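Local coordinates for protein quinone oxidoreductase (Coxiella burnetii, PDB 3TQH) that binds NADPH and probably reduces quinones, as a member of the medium-chain dehydrogenase/reductase superfamily, at residues A[97-100]-A[105-108]. Sequence-based numbering, arbitrary orientation.
Sequences GIAG and PCCY
In the GroES-like domain, the loop between strands 94-98 and 111-114 folds back on the end of the first strand, and Ala99 there meets the sulfurs of Cys106 and Cys107. The mouth of the turn is narrow, with Gly100 CA and Pro105 CA 5.1 Å apart. Farther along, the chains separate to 6.9 Å between Ala99 CA and Cys107 CA, and the thiols span this wider part.

The Ala99 methyl is the side-chain group that both sulfurs touch: its CB lies 3.9 Å from Cys107 SG and 4.0 Å from Cys106 SG. The two directions diverge by about 66° at CB, so the sulfurs approach separate parts of the methyl. With chi1 of 64°, Cys106 places SG between its own backbone N and carbonyl carbon, over the face of the Ala99-Gly100 peptide. This sulfur is 3.8 Å from Ala99 O, almost straight above it and at about 90° to the C=O bond, which fits van der Waals contact with the flat face of the carbonyl group. Gly100 O approaches Pro105 N to 3.6 Å, but a proline nitrogen has no hydrogen to donate.

Backbone hydrogen bonds tie Ala99 to Tyr73, and Cys106 and Cys107 to Gly72, so the residues just before strand 74-82 of the same chain hold both arms. Ala99 and Cys107 also pack on Phe75.

Cys106 SG and Cys107 SG are 4.3 Å apart, far beyond a disulfide bond. The contact is therefore apolar methyl-to-thiol packing, which joins the loop to the strand end by dispersion and not by hydrogen bonds across the turn.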
loop_
_atom_site.group_PDB
_atom_site.type_symbol
_atom_site.label_atom_id
_atom_site.label_comp_id
_atom_site.label_asym_id
_atom_site.label_seq_id
_atom_site.Cartn_x
_atom_site.Cartn_y
_atom_site.Cartn_z
ATOM N N GLY A 97 11.380 -4.020 -3.018
ATOM C CA GLY A 97 11.146 -2.613 -3.240
ATOM C C GLY A 97 10.019 -2.306 -4.194
ATOM O O GLY A 97 9.060 -3.080 -4.319
ATOM N N ILE A 98 10.153 -1.154 -4.851
ATOM C CA ILE A 98 9.141 -0.604 -5.740
ATOM C C ILE A 98 9.758 -0.452 -7.118
ATOM O O ILE A 98 10.892 0.006 -7.238
ATOM C CB ILE A 98 8.672 0.810 -5.278
ATOM C CG1 ILE A 98 8.246 0.804 -3.809
ATOM C CG2 ILE A 98 7.521 1.309 -6.143
ATOM C CD1 ILE A 98 7.081 -0.077 -3.538
ATOM N N ALA A 99 9.013 -0.807 -8.155
ATOM C CA ALA A 99 9.500 -0.664 -9.522
ATOM C C ALA A 99 8.484 0.071 -10.396
ATOM O O ALA A 99 7.281 -0.179 -10.321
ATOM C CB ALA A 99 9.833 -2.031 -10.111
ATOM N N GLY A 100 8.980 0.988 -11.218
ATOM C CA GLY A 100 8.154 1.679 -12.198
ATOM C C GLY A 100 7.158 2.667 -11.629
ATOM O O GLY A 100 6.198 3.026 -12.304
ATOM N N PRO A 105 3.878 1.050 -14.271
ATOM C CA PRO A 105 3.597 -0.123 -13.429
ATOM C C PRO A 105 3.872 -1.413 -14.196
ATOM O O PRO A 105 3.576 -1.488 -15.388
ATOM C CB PRO A 105 2.112 0.024 -13.092
ATOM C CG PRO A 105 1.558 0.914 -14.158
ATOM C CD PRO A 105 2.665 1.844 -14.536
ATOM N N CYS A 106 4.446 -2.407 -13.520
ATOM C CA CYS A 106 5.124 -3.500 -14.222
ATOM C C CYS A 106 5.407 -4.778 -13.425
ATOM O O CYS A 106 6.056 -5.678 -13.947
ATOM C CB CYS A 106 6.468 -2.966 -14.719
ATOM S SG CYS A 106 7.573 -2.491 -13.344
ATOM N N CYS A 107 4.931 -4.879 -12.188
ATOM C CA CYS A 107 5.387 -5.936 -11.290
ATOM C C CYS A 107 4.608 -7.260 -11.369
ATOM O O CYS A 107 5.115 -8.286 -10.909
ATOM C CB CYS A 107 5.414 -5.429 -9.850
ATOM S SG CYS A 107 6.692 -4.207 -9.510
ATOM N N TYR A 108 3.392 -7.252 -11.927
ATOM C CA TYR A 108 2.685 -8.508 -12.220
ATOM C C TYR A 108 3.416 -9.170 -13.391
ATOM O O TYR A 108 2.914 -9.177 -14.520
ATOM C CB TYR A 108 1.227 -8.278 -12.638
ATOM C CG TYR A 108 0.274 -7.628 -11.650
ATOM C CD1 TYR A 108 0.711 -7.029 -10.467
ATOM C CD2 TYR A 108 -1.087 -7.572 -11.944
ATOM C CE1 TYR A 108 -0.195 -6.420 -9.599
ATOM C CE2 TYR A 108 -1.990 -6.968 -11.088
ATOM C CZ TYR A 108 -1.544 -6.391 -9.922
ATOM O OH TYR A 108 -2.462 -5.788 -9.093
#